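Local coordinates for protein trans-4-hydroxy-L-proline dehydratase (Clostridioides difficile 70-100-2010, PDB 6VXC) that catalyses the glycyl-radical-dependent dehydration of trans-4-hydroxy-L-proline to (S)-1-pyrroline-5-carboxylate in the anaerobic breakdown of hydroxyproline, at residues 443-448 against 562-567; 24-29 against 323-328. All coordinates share one frame; numbering follows the deposited sequence.

Contact 1. Residues 443-448 against 562-567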
ATOM      1  N   ILE A 443     -16.739  16.438  -8.497  1.00 12.76           N
ATOM      2  CA  ILE A 443     -17.416  15.962  -7.286  1.00 13.92           C
ATOM      3  C   ILE A 443     -18.081  14.618  -7.556  1.00 11.60           C
ATOM      4  O   ILE A 443     -18.086  13.726  -6.698  1.00 13.68           O
ATOM      5  CB  ILE A 443     -18.424  17.001  -6.749  1.00 13.77           C
ATOM      6  CG1 ILE A 443     -19.101  16.496  -5.470  1.00 13.94           C
ATOM      7  CG2 ILE A 443     -19.505  17.300  -7.744  1.00 13.82           C
ATOM      8  CD1 ILE A 443     -18.167  16.313  -4.292  1.00 14.29           C
ATOM      9  N   GLU A 444     -18.614  14.432  -8.766  1.00 11.65           N
ATOM     10  CA  GLU A 444     -19.227  13.151  -9.090  1.00 15.17           C
ATOM     11  C   GLU A 444     -18.223  12.011  -8.969  1.00 15.74           C
ATOM     12  O   GLU A 444     -18.538  10.951  -8.418  1.00 15.45           O
ATOM     13  CB  GLU A 444     -19.810  13.151 -10.501  1.00 15.23           C
ATOM     14  CG  GLU A 444     -20.349  11.759 -10.859  1.00 23.61           C
ATOM     15  CD  GLU A 444     -21.220  11.712 -12.095  1.00 40.16           C
ATOM     16  OE1 GLU A 444     -21.131  12.640 -12.925  1.00 44.09           O
ATOM     17  OE2 GLU A 444     -22.014  10.741 -12.223  1.00 51.76           O
ATOM     18  N   ASP A 445     -17.013  12.210  -9.481  1.00 14.33           N
ATOM     19  CA  ASP A 445     -16.001  11.167  -9.400  1.00 13.69           C
ATOM     20  C   ASP A 445     -15.421  11.058  -7.995  1.00 11.60           C
ATOM     21  O   ASP A 445     -15.122   9.955  -7.532  1.00 13.37           O
ATOM     22  CB  ASP A 445     -14.891  11.422 -10.434  1.00 11.85           C
ATOM     23  CG  ASP A 445     -15.355  11.187 -11.878  1.00 15.69           C
ATOM     24  OD1 ASP A 445     -16.410  10.539 -12.078  1.00 15.41           O
ATOM     25  OD2 ASP A 445     -14.646  11.627 -12.816  1.00 14.74           O
ATOM     26  N   ALA A 446     -15.262  12.182  -7.299  1.00 11.84           N
ATOM     27  CA  ALA A 446     -14.675  12.122  -5.964  1.00 12.41           C
ATOM     28  C   ALA A 446     -15.528  11.298  -5.001  1.00 14.36           C
ATOM     29  O   ALA A 446     -14.983  10.614  -4.127  1.00 11.57           O
ATOM     30  CB  ALA A 446     -14.476  13.536  -5.414  1.00  9.42           C
ATOM     31  N   ARG A 447     -16.858  11.344  -5.152  1.00 12.04           N
ATOM     32  CA  ARG A 447     -17.754  10.569  -4.303  1.00 10.91           C
ATOM     33  C   ARG A 447     -17.564   9.067  -4.465  1.00 13.61           C
ATOM     34  O   ARG A 447     -18.064   8.302  -3.632  1.00 13.45           O
ATOM     35  CB  ARG A 447     -19.207  10.952  -4.601  1.00 11.91           C
ATOM     36  CG  ARG A 447     -19.589  12.340  -4.106  1.00 14.84           C
ATOM     37  CD  ARG A 447     -20.908  12.812  -4.724  1.00 13.67           C
ATOM     38  NE  ARG A 447     -21.344  14.087  -4.166  1.00 14.54           N
ATOM     39  CZ  ARG A 447     -22.160  14.942  -4.778  1.00 13.63           C
ATOM     40  NH1 ARG A 447     -22.495  16.075  -4.175  1.00 16.80           N
ATOM     41  NH2 ARG A 447     -22.644  14.665  -5.980  1.00 11.01           N
ATOM     42  N   LEU A 448     -16.870   8.623  -5.505  1.00 11.25           N
ATOM     43  CA  LEU A 448     -16.586   7.207  -5.670  1.00 10.88           C
ATOM     44  C   LEU A 448     -15.236   6.823  -5.078  1.00 11.49           C
ATOM     45  O   LEU A 448     -14.864   5.649  -5.118  1.00 15.26           O
ATOM     46  CB  LEU A 448     -16.632   6.832  -7.166  1.00 11.59           C
ATOM     47  CG  LEU A 448     -17.929   7.199  -7.899  1.00 16.58           C
ATOM     48  CD1 LEU A 448     -17.878   6.942  -9.422  1.00 14.71           C
ATOM     49  CD2 LEU A 448     -19.128   6.484  -7.290  1.00 13.11           C
ATOM     50  N   GLY A 562      -3.994   5.837 -19.793  1.00 13.29           N
ATOM     51  CA  GLY A 562      -5.387   5.629 -20.160  1.00 12.94           C
ATOM     52  C   GLY A 562      -6.397   5.994 -19.078  1.00 12.15           C
ATOM     53  O   GLY A 562      -7.560   6.259 -19.396  1.00 12.99           O
ATOM     54  N   ALA A 563      -5.989   6.000 -17.813  1.00 11.57           N
ATOM     55  CA  ALA A 563      -6.909   6.359 -16.741  1.00 12.71           C
ATOM     56  C   ALA A 563      -7.412   7.790 -16.911  1.00 12.64           C
ATOM     57  O   ALA A 563      -6.722   8.654 -17.461  1.00 13.23           O
ATOM     58  CB  ALA A 563      -6.215   6.223 -15.387  1.00  9.28           C
ATOM     59  N   ARG A 564      -8.629   8.046 -16.414  1.00 12.95           N
ATOM     60  CA  ARG A 564      -9.166   9.405 -16.478  1.00 12.79           C
ATOM     61  C   ARG A 564      -8.265  10.387 -15.737  1.00 10.66           C
ATOM     62  O   ARG A 564      -8.088  11.525 -16.173  1.00 10.62           O
ATOM     63  CB  ARG A 564     -10.586   9.465 -15.904  1.00 13.13           C
ATOM     64  CG  ARG A 564     -11.222  10.860 -15.941  1.00 10.20           C
ATOM     65  CD  ARG A 564     -12.706  10.803 -15.528  1.00 13.13           C
ATOM     66  NE  ARG A 564     -13.455   9.888 -16.385  1.00 12.95           N
ATOM     67  CZ  ARG A 564     -14.723   9.514 -16.204  1.00 14.05           C
ATOM     68  NH1 ARG A 564     -15.430   9.970 -15.172  1.00 12.09           N
ATOM     69  NH2 ARG A 564     -15.281   8.668 -17.065  1.00 12.78           N
ATOM     70  N   TYR A 565      -7.729   9.978 -14.600  1.00 11.65           N
ATOM     71  CA  TYR A 565      -6.859  10.818 -13.795  1.00 10.78           C
ATOM     72  C   TYR A 565      -5.507  10.144 -13.632  1.00  9.36           C
ATOM     73  O   TYR A 565      -5.426   8.923 -13.487  1.00 11.66           O
ATOM     74  CB  TYR A 565      -7.477  11.096 -12.416  1.00  9.69           C
ATOM     75  CG  TYR A 565      -8.882  11.675 -12.465  1.00 11.57           C
ATOM     76  CD1 TYR A 565      -9.097  13.029 -12.746  1.00  9.63           C
ATOM     77  CD2 TYR A 565      -9.983  10.878 -12.207  1.00  9.18           C
ATOM     78  CE1 TYR A 565     -10.360  13.557 -12.772  1.00 10.05           C
ATOM     79  CE2 TYR A 565     -11.267  11.390 -12.244  1.00 10.11           C
ATOM     80  CZ  TYR A 565     -11.454  12.733 -12.522  1.00 10.86           C
ATOM     81  OH  TYR A 565     -12.719  13.257 -12.541  1.00 13.09           O
ATOM     82  N   ASN A 566      -4.451  10.950 -13.622  1.00 12.36           N
ATOM     83  CA  ASN A 566      -3.095  10.434 -13.515  1.00 11.71           C
ATOM     84  C   ASN A 566      -2.298  11.313 -12.568  1.00 11.01           C
ATOM     85  O   ASN A 566      -2.166  12.522 -12.778  1.00 15.50           O
ATOM     86  CB  ASN A 566      -2.426  10.337 -14.892  1.00 10.95           C
ATOM     87  CG  ASN A 566      -3.061   9.268 -15.753  1.00 12.37           C
ATOM     88  OD1 ASN A 566      -2.691   8.099 -15.682  1.00 13.34           O
ATOM     89  ND2 ASN A 566      -4.057   9.655 -16.539  1.00 11.67           N
ATOM     90  N   THR A 567      -1.832  10.702 -11.494  1.00 14.79           N
ATOM     91  CA  THR A 567      -0.990  11.359 -10.513  1.00 13.26           C
ATOM     92  C   THR A 567       0.145  10.420 -10.134  1.00 10.75           C
ATOM     93  O   THR A 567       0.042   9.205 -10.280  1.00 12.46           O
ATOM     94  CB  THR A 567      -1.789  11.760  -9.253  1.00 13.67           C
ATOM     95  OG1 THR A 567      -2.423  10.598  -8.722  1.00 15.84           O
ATOM     96  CG2 THR A 567      -2.857  12.795  -9.575  1.00 16.01           C
TER
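Asp445, Tyr565 and Arg564 make this contact between them, and it turns on a single carboxylate oxygen. Asp445 OD2 accepts from two side chains: from the Tyr565 hydroxyl, OH to OD2 being 2.5 Å, and from Arg564, whose NH1 lies 3.0 Å from OD2 in a salt bridge with an N-H...O angle of 161°. The two donors use different sides of the oxygen. The tyrosine takes the anti lone pair, pointing away from OD1, while the guanidinium comes from the syn side, somewhat out of the carboxylate plane. The ring stands nearly upright to the carboxylate, their planes 80° apart. A short acid suits this buried position because two donors reach it, and together they would probably favour its ionised form. With CG anti to the backbone N, the arginine chain runs out over the Tyr565 ring, and a bend at chi3 (-57°) then turns the guanidinium. Arg564 CG packs 3.7 Å above one ring face, toward the rim, and both polar ends point to the same aspartate. Its NE turns to Asp550, a second acid for the same guanidinium. A buried helix aspartate thus joins helix 443-446 to the loop and strand at 564-565; strand 565-573 runs parallel between strands 463-472 and 657-661, in the barrel characteristic of glycyl radical enzymes.

Contact 2. Residues 24-29 against 323-328; sequences GTFERT and DRDRAQ
Phe26 points its ring at the first turn of helix 324-339, where Asp325 receives it. That turn is opened by Asp323, the N-cap, whose OD1 accepts from Arg326 N at 2.9 Å; a short acid is well suited to taking up a backbone N-H left over at a helix start. Asp325 then meets the phenyl group with both backbone and side chain: Phe26 CZ lies 3.5 Å from Asp325 O and 3.8 Å from Asp325 CB, while Asp325 CG lies at the ring edge, in its plane. Thr25 CG2 covers one face of the same ring. Arg326 bends at chi2 (66°), which brings its NH1 to 4.1 Å from Arg28 NH1. Glu329 forms salt bridges with both arginines, which probably offsets the like charges, and Asp257 takes a further bond from Arg28. Gln328 stretches out beyond CG to place NE2 3.0 Å from Thr25 OG1, at an angle too poor for a hydrogen bond; both atoms instead bond to Glu332, so the acid joins two polar groups that merely touch. The contact thus brings the N-terminal ends of helices 27-38 and 324-339 together at the surface, with helix 378-390 packed against Thr25 and Gln328 and helix 305-318 against Arg324 and Ala327.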
ATOM      1  N   GLY A  24     -14.221 -17.800  13.049  1.00 15.00           N
ATOM      2  CA  GLY A  24     -15.070 -18.121  11.907  1.00 11.10           C
ATOM      3  C   GLY A  24     -16.465 -18.311  12.472  1.00 14.68           C
ATOM      4  O   GLY A  24     -16.656 -18.935  13.510  1.00 17.26           O
ATOM      5  N   THR A  25     -17.452 -17.706  11.811  1.00 14.35           N
ATOM      6  CA  THR A  25     -18.825 -17.769  12.309  1.00 14.16           C
ATOM      7  C   THR A  25     -19.458 -19.130  12.050  1.00 15.10           C
ATOM      8  O   THR A  25     -20.304 -19.575  12.828  1.00 17.14           O
ATOM      9  CB  THR A  25     -19.655 -16.653  11.661  1.00 15.97           C
ATOM     10  OG1 THR A  25     -19.052 -15.391  11.947  1.00 14.23           O
ATOM     11  CG2 THR A  25     -21.092 -16.635  12.177  1.00 14.89           C
ATOM     12  N   PHE A  26     -19.026 -19.829  11.008  1.00 16.90           N
ATOM     13  CA  PHE A  26     -19.608 -21.100  10.626  1.00 18.31           C
ATOM     14  C   PHE A  26     -18.532 -22.168  10.559  1.00 19.55           C
ATOM     15  O   PHE A  26     -17.336 -21.876  10.444  1.00 18.57           O
ATOM     16  CB  PHE A  26     -20.351 -20.973   9.291  1.00 16.39           C
ATOM     17  CG  PHE A  26     -21.294 -19.827   9.273  1.00 17.71           C
ATOM     18  CD1 PHE A  26     -22.564 -19.957   9.825  1.00 20.18           C
ATOM     19  CD2 PHE A  26     -20.900 -18.595   8.782  1.00 17.24           C
ATOM     20  CE1 PHE A  26     -23.440 -18.894   9.846  1.00 16.24           C
ATOM     21  CE2 PHE A  26     -21.768 -17.522   8.792  1.00 17.30           C
ATOM     22  CZ  PHE A  26     -23.049 -17.672   9.330  1.00 17.67           C
ATOM     23  N   GLU A  27     -18.980 -23.419  10.647  1.00 17.51           N
ATOM     24  CA  GLU A  27     -18.036 -24.523  10.565  1.00 20.43           C
ATOM     25  C   GLU A  27     -17.210 -24.441   9.287  1.00 18.41           C
ATOM     26  O   GLU A  27     -15.997 -24.671   9.311  1.00 19.62           O
ATOM     27  CB  GLU A  27     -18.787 -25.858  10.607  1.00 28.04           C
ATOM     28  CG  GLU A  27     -19.483 -26.157  11.914  1.00 27.20           C
ATOM     29  CD  GLU A  27     -18.510 -26.224  13.078  1.00 31.84           C
ATOM     30  OE1 GLU A  27     -17.575 -27.052  13.024  1.00 43.81           O
ATOM     31  OE2 GLU A  27     -18.659 -25.435  14.033  1.00 35.14           O
ATOM     32  N   ARG A  28     -17.836 -24.080   8.170  1.00 18.48           N
ATOM     33  CA  ARG A  28     -17.088 -23.943   6.921  1.00 18.45           C
ATOM     34  C   ARG A  28     -15.938 -22.951   7.057  1.00 18.06           C
ATOM     35  O   ARG A  28     -14.785 -23.276   6.752  1.00 19.58           O
ATOM     36  CB  ARG A  28     -18.022 -23.513   5.789  1.00 18.23           C
ATOM     37  CG  ARG A  28     -17.323 -23.334   4.436  1.00 17.26           C
ATOM     38  CD  ARG A  28     -18.182 -22.517   3.478  1.00 17.74           C
ATOM     39  NE  ARG A  28     -19.503 -23.100   3.249  1.00 17.31           N
ATOM     40  CZ  ARG A  28     -19.752 -24.149   2.470  1.00 22.00           C
ATOM     41  NH1 ARG A  28     -21.000 -24.593   2.346  1.00 21.21           N
ATOM     42  NH2 ARG A  28     -18.774 -24.749   1.806  1.00 19.21           N
ATOM     43  N   THR A  29     -16.230 -21.738   7.540  1.00 18.93           N
ATOM     44  CA  THR A  29     -15.224 -20.686   7.532  1.00 17.94           C
ATOM     45  C   THR A  29     -14.192 -20.882   8.635  1.00 16.71           C
ATOM     46  O   THR A  29     -13.043 -20.464   8.477  1.00 16.42           O
ATOM     47  CB  THR A  29     -15.897 -19.312   7.623  1.00 15.41           C
ATOM     48  OG1 THR A  29     -16.678 -19.221   8.817  1.00 18.02           O
ATOM     49  CG2 THR A  29     -16.803 -19.075   6.410  1.00 14.78           C
ATOM     50  N   ASP A 323     -29.605 -14.681   2.830  1.00 16.24           N
ATOM     51  CA  ASP A 323     -29.894 -14.051   4.109  1.00 16.01           C
ATOM     52  C   ASP A 323     -28.596 -13.484   4.692  1.00 17.14           C
ATOM     53  O   ASP A 323     -27.510 -13.647   4.127  1.00 15.30           O
ATOM     54  CB  ASP A 323     -30.577 -15.035   5.076  1.00 18.16           C
ATOM     55  CG  ASP A 323     -29.727 -16.260   5.384  1.00 19.38           C
ATOM     56  OD1 ASP A 323     -28.547 -16.299   4.999  1.00 23.96           O
ATOM     57  OD2 ASP A 323     -30.239 -17.178   6.059  1.00 26.00           O
ATOM     58  N   ARG A 324     -28.707 -12.817   5.842  1.00 15.28           N
ATOM     59  CA  ARG A 324     -27.538 -12.168   6.422  1.00 14.92           C
ATOM     60  C   ARG A 324     -26.429 -13.170   6.703  1.00 15.33           C
ATOM     61  O   ARG A 324     -25.249 -12.885   6.468  1.00 16.69           O
ATOM     62  CB  ARG A 324     -27.920 -11.430   7.709  1.00 16.57           C
ATOM     63  CG  ARG A 324     -26.862 -10.434   8.169  1.00 15.57           C
ATOM     64  CD  ARG A 324     -27.144  -9.875   9.549  1.00 22.63           C
ATOM     65  NE  ARG A 324     -26.329  -8.703   9.867  1.00 19.93           N
ATOM     66  CZ  ARG A 324     -25.115  -8.746  10.409  1.00 20.79           C
ATOM     67  NH1 ARG A 324     -24.465  -7.611  10.673  1.00 19.65           N
ATOM     68  NH2 ARG A 324     -24.555  -9.912  10.699  1.00 17.69           N
ATOM     69  N   ASP A 325     -26.791 -14.359   7.186  1.00 14.97           N
ATOM     70  CA  ASP A 325     -25.787 -15.359   7.534  1.00 14.40           C
ATOM     71  C   ASP A 325     -24.992 -15.806   6.312  1.00 15.57           C
ATOM     72  O   ASP A 325     -23.767 -15.961   6.382  1.00 14.12           O
ATOM     73  CB  ASP A 325     -26.452 -16.561   8.195  1.00 15.08           C
ATOM     74  CG  ASP A 325     -26.767 -16.321   9.664  1.00 18.54           C
ATOM     75  OD1 ASP A 325     -26.306 -15.313  10.235  1.00 17.73           O
ATOM     76  OD2 ASP A 325     -27.464 -17.168  10.244  1.00 22.18           O
ATOM     77  N   ARG A 326     -25.682 -16.078   5.197  1.00 12.73           N
ATOM     78  CA  ARG A 326     -24.972 -16.533   4.004  1.00 15.65           C
ATOM     79  C   ARG A 326     -24.146 -15.400   3.407  1.00 15.19           C
ATOM     80  O   ARG A 326     -23.037 -15.631   2.923  1.00 17.39           O
ATOM     81  CB  ARG A 326     -25.954 -17.094   2.970  1.00 14.59           C
ATOM     82  CG  ARG A 326     -25.317 -17.557   1.635  1.00 18.40           C
ATOM     83  CD  ARG A 326     -24.393 -18.769   1.814  1.00 20.33           C
ATOM     84  NE  ARG A 326     -24.320 -19.606   0.613  1.00 23.24           N
ATOM     85  CZ  ARG A 326     -23.931 -20.878   0.611  1.00 20.93           C
ATOM     86  NH1 ARG A 326     -23.670 -21.491   1.758  1.00 24.30           N
ATOM     87  NH2 ARG A 326     -23.889 -21.557  -0.523  1.00 18.51           N
ATOM     88  N   ALA A 327     -24.673 -14.169   3.443  1.00 15.89           N
ATOM     89  CA  ALA A 327     -23.891 -13.004   3.023  1.00 12.05           C
ATOM     90  C   ALA A 327     -22.637 -12.837   3.868  1.00 13.59           C
ATOM     91  O   ALA A 327     -21.570 -12.498   3.342  1.00 13.34           O
ATOM     92  CB  ALA A 327     -24.737 -11.738   3.078  1.00 11.00           C
ATOM     93  N   GLN A 328     -22.744 -13.048   5.185  1.00 14.52           N
ATOM     94  CA  GLN A 328     -21.562 -12.989   6.031  1.00 13.19           C
ATOM     95  C   GLN A 328     -20.627 -14.149   5.744  1.00 15.67           C
ATOM     96  O   GLN A 328     -19.404 -13.965   5.698  1.00 15.87           O
ATOM     97  CB  GLN A 328     -21.956 -12.991   7.506  1.00 15.52           C
ATOM     98  CG  GLN A 328     -20.751 -12.974   8.419  1.00 13.87           C
ATOM     99  CD  GLN A 328     -21.110 -12.695   9.880  1.00 17.43           C
ATOM    100  OE1 GLN A 328     -22.260 -12.364  10.209  1.00 16.68           O
ATOM    101  NE2 GLN A 328     -20.122 -12.804  10.758  1.00 14.34           N
TER

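Overall arrangement
The two contacts lie in separate parts of one chain, with centres 35 Å apart and nearest atoms about 21 Å apart, so neither touches the other. They also follow in series along the sequence: contact 2 closes, at residue 328, before contact 1 opens at residue 443. Contact 1 is the more interior, its centre 19 Å from the centre of the chain against 29 Å for that of contact 2, and it ties a helix to a strand where contact 2 pairs two helix starts. Both fall within the pyruvate formate lyase-like range and away from the catalytic residues, which by similarity are Cys454 and Glu456, and from Gly785, the site of the glycyl radical, which is absent from this structure.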